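Local coordinates for tetracycline repressor protein class G (Acinetobacter baumannii, PDB 6RX9) that represses transcription of the tetracycline resistance gene tetA by binding its operator DNA, and loses affinity for that DNA when it binds tetracycline, at residues R28-R33 with P39-H44; S67-N72 with R76-E81; S85-L90 with A186-G191; D95-H100 with E147-D152. One frame throughout, in Å; residues are numbered along the deposited sequence. Where two conformers were deposited one is given.

Interaction 1. Residues R28-R33 with P39-H44; sequences RKLAER and PALYWH
Leu41 reaches from the short helix 38-42 onto the flank of helix 27-34 and meets Leu30 and Ala31 there, a contact of apolar side chains between three buried residues, with one methyl also close to a backbone nitrogen. Its two methyls do different work. CD2 lies in the angle between the two neighbours, 3.4 Å from the backbone N of Ala31 and 3.7 Å from Ala31 CB, and it also approaches Leu30, with Leu41 CD2 3.9 Å from Leu30 CB. CD1 is the lesser partner and meets one branch of Leu30, with Leu41 CD1 4.0 Å from Leu30 CD2. The two leucine side chains run at about a right angle to each other, each with CG anti to its own backbone nitrogen (chi1 178° in Leu41). These are the two helices of the helix-turn-helix that binds operator DNA, and Leu41 packs one against the other. Helix 6-20 adds to the same apolar cluster, since Val9 touches both leucines and Ala13 touches Leu30. The other side of the pair is loose: Arg28, Lys29 and Glu32 point away from helix 38-42 and are exposed, as are Pro39, Tyr42 and Trp43. His44 NE2, at the end of the second segment, hydrogen-bonds to the carbonyl oxygen of Leu4.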
loop_
_atom_site.group_PDB
_atom_site.type_symbol
_atom_site.label_atom_id
_atom_site.label_comp_id
_atom_site.label_asym_id
_atom_site.label_seq_id
_atom_site.Cartn_x
_atom_site.Cartn_y
_atom_site.Cartn_z
ATOM N N ARG A 28 -5.285 -15.267 23.443
ATOM C CA ARG A 28 -6.208 -15.951 24.387
ATOM C C ARG A 28 -7.308 -16.677 23.600
ATOM O O ARG A 28 -7.580 -17.849 23.922
ATOM C CB ARG A 28 -6.803 -14.963 25.395
ATOM C CG ARG A 28 -7.527 -15.632 26.553
ATOM C CD ARG A 28 -6.666 -16.658 27.274
ATOM N NE ARG A 28 -7.378 -17.300 28.368
ATOM C CZ ARG A 28 -7.575 -16.767 29.570
ATOM N NH1 ARG A 28 -8.240 -17.450 30.487
ATOM N NH2 ARG A 28 -7.118 -15.558 29.855
ATOM N N LYS A 29 -7.903 -16.016 22.604
ATOM C CA LYS A 29 -8.968 -16.600 21.740
ATOM C C LYS A 29 -8.391 -17.770 20.935
ATOM O O LYS A 29 -9.110 -18.775 20.757
ATOM C CB LYS A 29 -9.571 -15.525 20.830
ATOM C CG LYS A 29 -10.516 -14.559 21.531
ATOM C CD LYS A 29 -10.968 -13.417 20.650
ATOM C CE LYS A 29 -11.877 -12.445 21.368
ATOM N NZ LYS A 29 -12.221 -11.288 20.510
ATOM N N LEU A 30 -7.136 -17.653 20.489
ATOM C CA LEU A 30 -6.424 -18.712 19.724
ATOM C C LEU A 30 -6.268 -19.962 20.602
ATOM O O LEU A 30 -6.631 -21.056 20.132
ATOM C CB LEU A 30 -5.065 -18.176 19.263
ATOM C CG LEU A 30 -4.212 -19.139 18.438
ATOM C CD1 LEU A 30 -5.029 -19.796 17.336
ATOM C CD2 LEU A 30 -3.008 -18.418 17.852
ATOM N N ALA A 31 -5.753 -19.801 21.826
ATOM C CA ALA A 31 -5.535 -20.901 22.799
ATOM C C ALA A 31 -6.851 -21.655 23.020
ATOM O O ALA A 31 -6.828 -22.905 22.996
ATOM C CB ALA A 31 -4.988 -20.358 24.097
ATOM N N GLU A 32 -7.950 -20.915 23.213
ATOM C CA GLU A 32 -9.318 -21.458 23.448
ATOM C C GLU A 32 -9.738 -22.316 22.247
ATOM O O GLU A 32 -10.210 -23.448 22.470
ATOM C CB GLU A 32 -10.303 -20.313 23.693
ATOM C CG GLU A 32 -11.721 -20.771 23.994
ATOM C CD GLU A 32 -12.720 -19.653 24.254
ATOM O OE1 GLU A 32 -12.496 -18.528 23.763
ATOM O OE2 GLU A 32 -13.726 -19.912 24.950
ATOM N N ARG A 33 -9.555 -21.795 21.028
ATOM C CA ARG A 33 -9.909 -22.468 19.747
ATOM C C ARG A 33 -9.128 -23.785 19.623
ATOM O O ARG A 33 -9.729 -24.786 19.182
ATOM C CB ARG A 33 -9.636 -21.524 18.569
ATOM C CG ARG A 33 -9.843 -22.139 17.190
ATOM C CD ARG A 33 -11.224 -22.732 16.992
ATOM N NE ARG A 33 -12.289 -21.768 17.243
ATOM C CZ ARG A 33 -12.750 -20.880 16.363
ATOM N NH1 ARG A 33 -13.725 -20.058 16.715
ATOM N NH2 ARG A 33 -12.241 -20.806 15.142
ATOM N N PRO A 39 0.239 -21.600 28.530
ATOM C CA PRO A 39 1.673 -21.859 28.390
ATOM C C PRO A 39 2.035 -22.572 27.077
ATOM O O PRO A 39 3.042 -22.226 26.487
ATOM C CB PRO A 39 2.007 -22.755 29.593
ATOM C CG PRO A 39 0.928 -22.434 30.601
ATOM C CD PRO A 39 -0.310 -22.182 29.767
ATOM N N ALA A 40 1.213 -23.538 26.657
ATOM C CA ALA A 40 1.413 -24.344 25.430
ATOM C C ALA A 40 1.476 -23.412 24.214
ATOM O O ALA A 40 2.385 -23.588 23.385
ATOM C CB ALA A 40 0.320 -25.378 25.294
ATOM N N LEU A 41 0.566 -22.439 24.125
ATOM C CA LEU A 41 0.537 -21.450 23.012
ATOM C C LEU A 41 1.645 -20.409 23.214
ATOM O O LEU A 41 2.270 -20.020 22.210
ATOM C CB LEU A 41 -0.839 -20.782 22.934
ATOM C CG LEU A 41 -0.976 -19.705 21.857
ATOM C CD1 LEU A 41 -0.627 -20.255 20.480
ATOM C CD2 LEU A 41 -2.375 -19.117 21.855
ATOM N N TYR A 42 1.875 -19.976 24.460
ATOM C CA TYR A 42 2.858 -18.920 24.824
ATOM C C TYR A 42 4.259 -19.306 24.326
ATOM O O TYR A 42 5.030 -18.393 23.969
ATOM C CB TYR A 42 2.850 -18.675 26.335
ATOM C CG TYR A 42 3.645 -17.476 26.785
ATOM C CD1 TYR A 42 3.126 -16.193 26.697
ATOM C CD2 TYR A 42 4.912 -17.625 27.325
ATOM C CE1 TYR A 42 3.851 -15.089 27.121
ATOM C CE2 TYR A 42 5.648 -16.535 27.755
ATOM C CZ TYR A 42 5.117 -15.261 27.656
ATOM O OH TYR A 42 5.854 -14.192 28.082
ATOM N N TRP A 43 4.572 -20.609 24.304
ATOM C CA TRP A 43 5.852 -21.179 23.798
ATOM C C TRP A 43 6.072 -20.784 22.332
ATOM O O TRP A 43 7.232 -20.498 21.968
ATOM C CB TRP A 43 5.872 -22.704 23.967
ATOM C CG TRP A 43 7.178 -23.332 23.588
ATOM C CD1 TRP A 43 8.275 -23.464 24.382
ATOM C CD2 TRP A 43 7.540 -23.891 22.310
ATOM N NE1 TRP A 43 9.289 -24.077 23.699
ATOM C CE2 TRP A 43 8.871 -24.352 22.427
ATOM C CE3 TRP A 43 6.879 -24.054 21.088
ATOM C CZ2 TRP A 43 9.545 -24.961 21.368
ATOM C CZ3 TRP A 43 7.547 -24.656 20.042
ATOM C CH2 TRP A 43 8.862 -25.104 20.182
ATOM N N HIS A 44 5.005 -20.790 21.526
ATOM C CA HIS A 44 5.022 -20.432 20.080
ATOM C C HIS A 44 5.017 -18.906 19.910
ATOM O O HIS A 44 5.853 -18.397 19.139
ATOM C CB HIS A 44 3.832 -21.073 19.350
ATOM C CG HIS A 44 3.865 -22.562 19.320
ATOM N ND1 HIS A 44 4.624 -23.261 18.405
ATOM C CD2 HIS A 44 3.230 -23.484 20.074
ATOM C CE1 HIS A 44 4.463 -24.553 18.603
ATOM N NE2 HIS A 44 3.613 -24.718 19.624
#

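Interaction 2. Residues S67-N72 with R76-E81; sequences SLPEEN and RVFLKE
Pro69 and Phe78 make the apolar part of this contact, the proline ring lying against one face of the phenyl ring. Pro69 CG stands 4.1 Å from the centroid of the Phe78 ring and 15° off its normal, a CH-pi contact displaced toward the rim. The neighbouring methylene joins in at the same side of the ring, with Pro69 CD 3.8 Å from Phe78 CE1. Phe78 is thrown toward the loop because its CG is anti to the backbone nitrogen (chi1 170°). The segment 67-72 belongs to the linker between helix 61-64 and helix 75-91, in the ligand-binding and dimerisation domain of a TetR-type repressor, and the ring packs this linker onto the helix that follows it. Helix 110-122 closes over the same spot, with Phe119 on Pro69 and Gln116 on Phe78.

Backbone groups provide the remaining contacts. The carbonyl oxygen of Ser67 comes to the edge of the ring, near its plane, 3.5 Å from Phe78 CZ, and it also accepts a hydrogen bond from Gln116 NE2. The Ser67 hydroxyl is bonded to the carbonyl oxygen of His64, which probably binds tetracycline, as probably does Asn82; the side chains of Ser67 and Asn82 are about 5 Å apart.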
loop_
_atom_site.group_PDB
_atom_site.type_symbol
_atom_site.label_atom_id
_atom_site.label_comp_id
_atom_site.label_asym_id
_atom_site.label_seq_id
_atom_site.Cartn_x
_atom_site.Cartn_y
_atom_site.Cartn_z
ATOM N N SER A 67 7.440 -17.314 -7.939
ATOM C CA SER A 67 8.616 -16.466 -7.607
ATOM C C SER A 67 9.753 -16.683 -8.618
ATOM O O SER A 67 10.551 -15.746 -8.801
ATOM C CB SER A 67 9.084 -16.723 -6.194
ATOM O OG SER A 67 9.532 -18.061 -6.042
ATOM N N LEU A 68 9.826 -17.863 -9.245
ATOM C CA LEU A 68 10.937 -18.256 -10.157
ATOM C C LEU A 68 10.460 -18.228 -11.608
ATOM O O LEU A 68 9.423 -18.804 -11.934
ATOM C CB LEU A 68 11.438 -19.651 -9.766
ATOM C CG LEU A 68 12.093 -19.756 -8.389
ATOM C CD1 LEU A 68 12.532 -21.184 -8.105
ATOM C CD2 LEU A 68 13.273 -18.800 -8.267
ATOM N N PRO A 69 11.200 -17.560 -12.526
ATOM C CA PRO A 69 10.883 -17.600 -13.954
ATOM C C PRO A 69 10.828 -19.036 -14.496
ATOM O O PRO A 69 11.703 -19.821 -14.171
ATOM C CB PRO A 69 12.032 -16.827 -14.620
ATOM C CG PRO A 69 12.568 -15.934 -13.523
ATOM C CD PRO A 69 12.370 -16.714 -12.241
ATOM N N GLU A 70 9.805 -19.334 -15.301
ATOM C CA GLU A 70 9.617 -20.644 -15.976
ATOM C C GLU A 70 10.292 -20.586 -17.351
ATOM O O GLU A 70 10.358 -19.486 -17.936
ATOM C CB GLU A 70 8.125 -20.974 -16.072
ATOM C CG GLU A 70 7.456 -21.085 -14.712
ATOM C CD GLU A 70 5.967 -21.392 -14.742
ATOM O OE1 GLU A 70 5.349 -21.232 -15.816
ATOM O OE2 GLU A 70 5.430 -21.789 -13.686
ATOM N N GLU A 71 10.797 -21.723 -17.836
ATOM C CA GLU A 71 11.490 -21.811 -19.148
ATOM C C GLU A 71 10.498 -21.420 -20.253
ATOM O O GLU A 71 9.305 -21.753 -20.127
ATOM C CB GLU A 71 12.102 -23.200 -19.360
ATOM C CG GLU A 71 11.100 -24.342 -19.417
ATOM C CD GLU A 71 11.728 -25.726 -19.502
ATOM O OE1 GLU A 71 12.867 -25.833 -20.006
ATOM O OE2 GLU A 71 11.083 -26.695 -19.055
ATOM N N ASN A 72 10.976 -20.692 -21.266
ATOM C CA ASN A 72 10.208 -20.316 -22.485
ATOM C C ASN A 72 9.110 -19.296 -22.140
ATOM O O ASN A 72 8.190 -19.135 -22.966
ATOM C CB ASN A 72 9.622 -21.550 -23.182
ATOM C CG ASN A 72 10.668 -22.596 -23.509
ATOM O OD1 ASN A 72 11.784 -22.262 -23.896
ATOM N ND2 ASN A 72 10.317 -23.864 -23.362
ATOM N N ARG A 76 7.470 -10.283 -19.376
ATOM C CA ARG A 76 6.123 -9.656 -19.251
ATOM C C ARG A 76 5.166 -10.628 -18.548
ATOM O O ARG A 76 4.455 -10.193 -17.621
ATOM C CB ARG A 76 5.576 -9.253 -20.623
ATOM C CG ARG A 76 6.424 -8.218 -21.348
ATOM C CD ARG A 76 5.809 -7.813 -22.675
ATOM N NE ARG A 76 6.815 -7.396 -23.643
ATOM C CZ ARG A 76 7.290 -8.136 -24.646
ATOM N NH1 ARG A 76 8.205 -7.626 -25.454
ATOM N NH2 ARG A 76 6.862 -9.371 -24.850
ATOM N N VAL A 77 5.157 -11.894 -18.967
ATOM C CA VAL A 77 4.287 -12.956 -18.381
ATOM C C VAL A 77 4.746 -13.229 -16.941
ATOM O O VAL A 77 3.868 -13.369 -16.071
ATOM C CB VAL A 77 4.286 -14.233 -19.245
ATOM C CG1 VAL A 77 3.584 -15.389 -18.549
ATOM C CG2 VAL A 77 3.663 -13.973 -20.610
ATOM N N PHE A 78 6.062 -13.272 -16.700
ATOM C CA PHE A 78 6.663 -13.514 -15.360
ATOM C C PHE A 78 6.179 -12.450 -14.365
ATOM O O PHE A 78 5.695 -12.831 -13.284
ATOM C CB PHE A 78 8.193 -13.514 -15.410
ATOM C CG PHE A 78 8.827 -13.524 -14.041
ATOM C CD1 PHE A 78 8.659 -14.610 -13.197
ATOM C CD2 PHE A 78 9.558 -12.439 -13.584
ATOM C CE1 PHE A 78 9.221 -14.619 -11.931
ATOM C CE2 PHE A 78 10.117 -12.446 -12.315
ATOM C CZ PHE A 78 9.949 -13.536 -11.492
ATOM N N LEU A 79 6.315 -11.165 -14.714
ATOM C CA LEU A 79 5.957 -10.031 -13.816
ATOM C C LEU A 79 4.445 -10.025 -13.561
ATOM O O LEU A 79 4.056 -9.798 -12.397
ATOM C CB LEU A 79 6.422 -8.704 -14.425
ATOM C CG LEU A 79 7.931 -8.458 -14.402
ATOM C CD1 LEU A 79 8.261 -7.081 -14.954
ATOM C CD2 LEU A 79 8.498 -8.621 -12.998
ATOM N N LYS A 80 3.628 -10.274 -14.591
ATOM C CA LYS A 80 2.144 -10.267 -14.473
ATOM C C LYS A 80 1.699 -11.423 -13.569
ATOM O O LYS A 80 0.945 -11.159 -12.617
ATOM C CB LYS A 80 1.452 -10.354 -15.837
ATOM C CG LYS A 80 -0.067 -10.450 -15.758
ATOM C CD LYS A 80 -0.805 -9.855 -16.937
ATOM C CE LYS A 80 -2.287 -9.696 -16.668
ATOM N NZ LYS A 80 -2.989 -9.063 -17.809
ATOM N N GLU A 81 2.147 -12.648 -13.850
ATOM C CA GLU A 81 1.735 -13.856 -13.085
ATOM C C GLU A 81 2.212 -13.728 -11.632
ATOM O O GLU A 81 1.459 -14.146 -10.734
ATOM C CB GLU A 81 2.249 -15.132 -13.753
ATOM C CG GLU A 81 1.541 -15.457 -15.058
ATOM C CD GLU A 81 0.042 -15.692 -14.947
ATOM O OE1 GLU A 81 -0.643 -15.590 -15.979
ATOM O OE2 GLU A 81 -0.440 -15.978 -13.831
#

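Interaction 3. Residues S85-L90 with A186-G191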
loop_
_atom_site.group_PDB
_atom_site.type_symbol
_atom_site.label_atom_id
_atom_site.label_comp_id
_atom_site.label_asym_id
_atom_site.label_seq_id
_atom_site.Cartn_x
_atom_site.Cartn_y
_atom_site.Cartn_z
ATOM N N SER A 85 -0.437 -13.515 -8.394
ATOM C CA SER A 85 -0.229 -14.490 -7.288
ATOM C C SER A 85 -0.109 -13.746 -5.951
ATOM O O SER A 85 -0.684 -14.230 -4.954
ATOM C CB SER A 85 0.978 -15.358 -7.546
ATOM O OG SER A 85 2.183 -14.624 -7.390
ATOM N N PHE A 86 0.618 -12.624 -5.934
ATOM C CA PHE A 86 0.792 -11.754 -4.738
ATOM C C PHE A 86 -0.574 -11.180 -4.335
ATOM O O PHE A 86 -0.915 -11.219 -3.140
ATOM C CB PHE A 86 1.844 -10.674 -5.009
ATOM C CG PHE A 86 2.219 -9.804 -3.831
ATOM C CD1 PHE A 86 2.201 -10.295 -2.532
ATOM C CD2 PHE A 86 2.637 -8.497 -4.028
ATOM C CE1 PHE A 86 2.563 -9.489 -1.463
ATOM C CE2 PHE A 86 2.997 -7.692 -2.958
ATOM C CZ PHE A 86 2.956 -8.188 -1.676
ATOM N N ARG A 87 -1.351 -10.690 -5.306
ATOM C CA ARG A 87 -2.708 -10.131 -5.059
ATOM C C ARG A 87 -3.616 -11.216 -4.462
ATOM O O ARG A 87 -4.292 -10.932 -3.453
ATOM C CB ARG A 87 -3.315 -9.568 -6.347
ATOM C CG ARG A 87 -4.730 -9.039 -6.163
ATOM C CD ARG A 87 -5.287 -8.462 -7.440
ATOM N NE ARG A 87 -6.600 -7.863 -7.245
ATOM C CZ ARG A 87 -7.721 -8.247 -7.847
ATOM N NH1 ARG A 87 -7.718 -9.250 -8.712
ATOM N NH2 ARG A 87 -8.852 -7.613 -7.590
ATOM N N THR A 88 -3.629 -12.410 -5.060
ATOM C CA THR A 88 -4.448 -13.568 -4.608
ATOM C C THR A 88 -4.080 -13.911 -3.159
ATOM O O THR A 88 -5.008 -14.117 -2.356
ATOM C CB THR A 88 -4.275 -14.773 -5.541
ATOM O OG1 THR A 88 -4.555 -14.328 -6.868
ATOM C CG2 THR A 88 -5.181 -15.930 -5.185
ATOM N N ALA A 89 -2.781 -13.942 -2.845
ATOM C CA ALA A 89 -2.229 -14.280 -1.509
ATOM C C ALA A 89 -2.740 -13.288 -0.457
ATOM O O ALA A 89 -3.126 -13.742 0.635
ATOM C CB ALA A 89 -0.721 -14.290 -1.551
ATOM N N LEU A 90 -2.729 -11.984 -0.760
ATOM C CA LEU A 90 -3.174 -10.926 0.189
ATOM C C LEU A 90 -4.704 -10.946 0.323
ATOM O O LEU A 90 -5.192 -10.636 1.424
ATOM C CB LEU A 90 -2.668 -9.554 -0.276
ATOM C CG LEU A 90 -1.154 -9.348 -0.210
ATOM C CD1 LEU A 90 -0.780 -7.944 -0.648
ATOM C CD2 LEU A 90 -0.618 -9.629 1.189
ATOM N N ALA A 186 -10.875 -5.849 -13.309
ATOM C CA ALA A 186 -10.634 -5.031 -14.524
ATOM C C ALA A 186 -9.725 -3.843 -14.181
ATOM O O ALA A 186 -8.749 -3.616 -14.915
ATOM C CB ALA A 186 -11.944 -4.575 -15.127
ATOM N N ALA A 187 -10.028 -3.127 -13.094
ATOM C CA ALA A 187 -9.253 -1.963 -12.600
ATOM C C ALA A 187 -7.828 -2.407 -12.246
ATOM O O ALA A 187 -6.870 -1.746 -12.687
ATOM C CB ALA A 187 -9.945 -1.337 -11.411
ATOM N N PHE A 188 -7.689 -3.485 -11.471
ATOM C CA PHE A 188 -6.368 -4.023 -11.057
ATOM C C PHE A 188 -5.532 -4.342 -12.303
ATOM O O PHE A 188 -4.379 -3.887 -12.394
ATOM C CB PHE A 188 -6.502 -5.273 -10.188
ATOM C CG PHE A 188 -5.164 -5.900 -9.901
ATOM C CD1 PHE A 188 -4.331 -5.366 -8.929
ATOM C CD2 PHE A 188 -4.705 -6.969 -10.655
ATOM C CE1 PHE A 188 -3.085 -5.921 -8.683
ATOM C CE2 PHE A 188 -3.456 -7.517 -10.409
ATOM C CZ PHE A 188 -2.649 -6.993 -9.424
ATOM N N ASN A 189 -6.111 -5.102 -13.236
ATOM C CA ASN A 189 -5.426 -5.570 -14.470
ATOM C C ASN A 189 -5.016 -4.360 -15.320
ATOM O O ASN A 189 -3.928 -4.412 -15.909
ATOM C CB ASN A 189 -6.275 -6.588 -15.235
ATOM C CG ASN A 189 -6.218 -7.964 -14.605
ATOM O OD1 ASN A 189 -5.142 -8.547 -14.475
ATOM N ND2 ASN A 189 -7.362 -8.488 -14.200
ATOM N N PHE A 190 -5.811 -3.288 -15.343
ATOM C CA PHE A 190 -5.485 -2.070 -16.133
ATOM C C PHE A 190 -4.202 -1.425 -15.591
ATOM O O PHE A 190 -3.313 -1.116 -16.400
ATOM C CB PHE A 190 -6.635 -1.064 -16.165
ATOM C CG PHE A 190 -6.248 0.222 -16.847
ATOM C CD1 PHE A 190 -6.188 0.297 -18.231
ATOM C CD2 PHE A 190 -5.885 1.337 -16.109
ATOM C CE1 PHE A 190 -5.806 1.473 -18.858
ATOM C CE2 PHE A 190 -5.503 2.511 -16.738
ATOM C CZ PHE A 190 -5.467 2.577 -18.112
ATOM N N GLY A 191 -4.104 -1.224 -14.273
ATOM C CA GLY A 191 -2.898 -0.665 -13.630
ATOM C C GLY A 191 -1.679 -1.554 -13.838
ATOM O O GLY A 191 -0.584 -1.012 -14.100
#
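In the helical core of the ligand-binding domain, helix 75-91 packs against helix 185-202 through a flat, offset stack of the Arg87 guanidinium on Phe188, with a CH-pi contact from Arg87 CD. The two side chains, both buried, run past each other in opposite directions, and the arginine lies over one face of the phenyl ring. Its guanidinium is nearly parallel to the ring, with planes 13° apart and centres 4.6 Å apart, and is shifted so far toward the base of the phenylalanine that Phe188 CB sits over its centre. Arg87 reaches this place as a fully extended chain, with CG anti to the backbone nitrogen (chi1 177°) and no bend up to NE. The polar end is held at two further points, NH1 by a salt bridge to Asp185 and NH2 by a hydrogen bond to Gln148, which should fix the rotation of the guanidinium above the ring. Tyr140 also meets the Phe188 ring, and Trp132 of the second subunit packs on Ala186 and Ala187, so that the helix lies between its own core and the dimer partner. Over the middle of the ring it is a methylene that touches: Arg87 CD stands 3.3 Å from the centroid of Phe188, almost exactly on the ring normal.

Interaction 4. Residues D95-H100 with E147-D152; sequences DGARIH and EQQASD
Gln149 OE1 accepts a 2.9 Å hydrogen bond from Ala97 N and a second one from a water, 2.6 Å away, that in turn accepts from Arg98 N. The bond from Ala97 is nearly straight, 170° at the hydrogen, and lies in the carbonyl plane of the amide. One oxygen thus serves two successive N-H groups in the first turn of helix 96-102, one directly and one through water. The side chain gets there with CG anti to the carbonyl carbon (chi1 -76°) and an extended chain beyond it. Ala97 CB also comes close, 3.4 Å from Gln149 OE1. At the other end of the amide, NE2 makes weak hydrogen bonds to the carbonyl oxygens of Leu90 and Tyr93, which is consistent with OE1, not NE2, facing Ala97 N.

Asp95, at the N-cap position, makes no capping bond with its side chain. Its OD1 takes a hydrogen bond from another water, 2.7 Å away, which reaches Gln149 O only weakly, and forms a weak salt bridge with Arg98 NH2 at 3.5 Å. Its OD2 accepts from Met22 N, so the same carboxylate touches the DNA-binding region. The partly negative amide oxygen from helix 127-155 probably sits favourably at the partly positive N-terminal end of helix 96-102, without bringing a full charge there.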
loop_
_atom_site.group_PDB
_atom_site.type_symbol
_atom_site.label_atom_id
_atom_site.label_comp_id
_atom_site.label_asym_id
_atom_site.label_seq_id
_atom_site.Cartn_x
_atom_site.Cartn_y
_atom_site.Cartn_z
ATOM N N ASP A 95 -8.183 -8.963 6.109
ATOM C CA ASP A 95 -7.152 -7.997 6.584
ATOM C C ASP A 95 -5.751 -8.402 6.098
ATOM O O ASP A 95 -4.768 -7.921 6.686
ATOM C CB ASP A 95 -7.220 -7.845 8.108
ATOM C CG ASP A 95 -8.539 -7.267 8.590
ATOM O OD1 ASP A 95 -9.104 -6.427 7.860
ATOM O OD2 ASP A 95 -8.996 -7.664 9.681
ATOM N N GLY A 96 -5.658 -9.218 5.046
ATOM C CA GLY A 96 -4.382 -9.725 4.505
ATOM C C GLY A 96 -3.388 -8.609 4.216
ATOM O O GLY A 96 -2.232 -8.718 4.660
ATOM N N ALA A 97 -3.803 -7.567 3.491
ATOM C CA ALA A 97 -2.916 -6.448 3.090
ATOM C C ALA A 97 -2.483 -5.650 4.327
ATOM O O ALA A 97 -1.300 -5.279 4.390
ATOM C CB ALA A 97 -3.584 -5.577 2.056
ATOM N N ARG A 98 -3.395 -5.416 5.276
ATOM C CA ARG A 98 -3.115 -4.692 6.549
ATOM C C ARG A 98 -2.048 -5.450 7.349
ATOM O O ARG A 98 -1.110 -4.802 7.851
ATOM C CB ARG A 98 -4.390 -4.530 7.384
ATOM C CG ARG A 98 -5.317 -3.419 6.912
ATOM C CD ARG A 98 -6.558 -3.335 7.782
ATOM N NE ARG A 98 -6.209 -3.012 9.160
ATOM C CZ ARG A 98 -6.927 -3.321 10.239
ATOM N NH1 ARG A 98 -6.486 -2.966 11.434
ATOM N NH2 ARG A 98 -8.071 -3.979 10.138
ATOM N N ILE A 99 -2.191 -6.773 7.461
ATOM C CA ILE A 99 -1.228 -7.665 8.171
ATOM C C ILE A 99 0.143 -7.550 7.489
ATOM O O ILE A 99 1.138 -7.346 8.208
ATOM C CB ILE A 99 -1.754 -9.114 8.226
ATOM C CG1 ILE A 99 -2.933 -9.233 9.198
ATOM C CG2 ILE A 99 -0.640 -10.096 8.569
ATOM C CD1 ILE A 99 -3.709 -10.523 9.080
ATOM N N HIS A 100 0.186 -7.650 6.156
ATOM C CA HIS A 100 1.435 -7.566 5.350
ATOM C C HIS A 100 2.112 -6.212 5.597
ATOM O O HIS A 100 3.335 -6.204 5.847
ATOM C CB HIS A 100 1.152 -7.806 3.860
ATOM C CG HIS A 100 2.368 -7.693 3.001
ATOM N ND1 HIS A 100 3.231 -8.754 2.796
ATOM C CD2 HIS A 100 2.880 -6.649 2.313
ATOM C CE1 HIS A 100 4.218 -8.369 2.012
ATOM N NE2 HIS A 100 4.025 -7.081 1.700
ATOM N N GLU A 147 -6.891 -0.954 -0.454
ATOM C CA GLU A 147 -8.107 -0.181 -0.836
ATOM C C GLU A 147 -9.296 -1.137 -1.011
ATOM O O GLU A 147 -10.392 -0.819 -0.497
ATOM C CB GLU A 147 -7.845 0.632 -2.106
ATOM C CG GLU A 147 -8.943 1.634 -2.426
ATOM C CD GLU A 147 -8.565 2.686 -3.456
ATOM O OE1 GLU A 147 -9.146 2.674 -4.560
ATOM O OE2 GLU A 147 -7.689 3.524 -3.153
ATOM N N GLN A 148 -9.089 -2.263 -1.703
ATOM C CA GLN A 148 -10.143 -3.275 -1.981
ATOM C C GLN A 148 -10.671 -3.846 -0.661
ATOM O O GLN A 148 -11.902 -3.939 -0.510
ATOM C CB GLN A 148 -9.608 -4.396 -2.873
ATOM C CG GLN A 148 -10.661 -5.440 -3.223
ATOM C CD GLN A 148 -10.269 -6.316 -4.388
ATOM O OE1 GLN A 148 -9.363 -5.999 -5.157
ATOM N NE2 GLN A 148 -10.963 -7.433 -4.531
ATOM N N GLN A 149 -9.777 -4.210 0.259
ATOM C CA GLN A 149 -10.146 -4.881 1.535
ATOM C C GLN A 149 -10.773 -3.868 2.504
ATOM O O GLN A 149 -11.639 -4.286 3.299
ATOM C CB GLN A 149 -8.935 -5.599 2.129
ATOM C CG GLN A 149 -8.630 -6.901 1.405
ATOM C CD GLN A 149 -7.533 -7.706 2.055
ATOM O OE1 GLN A 149 -6.550 -7.166 2.556
ATOM N NE2 GLN A 149 -7.688 -9.019 2.027
ATOM N N ALA A 150 -10.367 -2.597 2.446
ATOM C CA ALA A 150 -10.956 -1.499 3.251
ATOM C C ALA A 150 -12.427 -1.308 2.859
ATOM O O ALA A 150 -13.251 -1.101 3.767
ATOM C CB ALA A 150 -10.164 -0.226 3.071
ATOM N N SER A 151 -12.738 -1.385 1.558
ATOM C CA SER A 151 -14.109 -1.272 0.990
ATOM C C SER A 151 -14.994 -2.412 1.508
ATOM O O SER A 151 -16.151 -2.133 1.871
ATOM C CB SER A 151 -14.082 -1.257 -0.517
ATOM O OG SER A 151 -13.273 -0.197 -1.002
ATOM N N ASP A 152 -14.464 -3.642 1.534
ATOM C CA ASP A 152 -15.159 -4.859 2.038
ATOM C C ASP A 152 -15.472 -4.699 3.530
ATOM O O ASP A 152 -16.618 -4.988 3.926
ATOM C CB ASP A 152 -14.316 -6.123 1.843
ATOM C CG ASP A 152 -14.027 -6.481 0.396
ATOM O OD1 ASP A 152 -14.632 -5.861 -0.501
ATOM O OD2 ASP A 152 -13.193 -7.381 0.182
HETATM O O HOH W 1 -9.432 -4.710 5.794
HETATM O O HOH W 2 -6.324 -5.377 4.398
#

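Interaction 1 stands apart in the DNA-binding region, its centre about 26 Å from that of interaction 4 and about 40 Å from that of interaction 2, the two lying on opposite sides of the chain's centre. The other three form one connected set in the ligand-binding domain. Interactions 2 and 3 share helix 75-91 and touch where Lys80 CE is 3.8 Å from Asn189 OD1. Interaction 4 is nested within the chain loop that interaction 3 closes, and the two meet where Leu90 CD2 is 3.7 Å from His100 CB. The likely tetracycline site adjoins this set: Asn82 and His64 near interaction 2, and the probable magnesium ligand His100 within interaction 4, beside Phe86 of interaction 3.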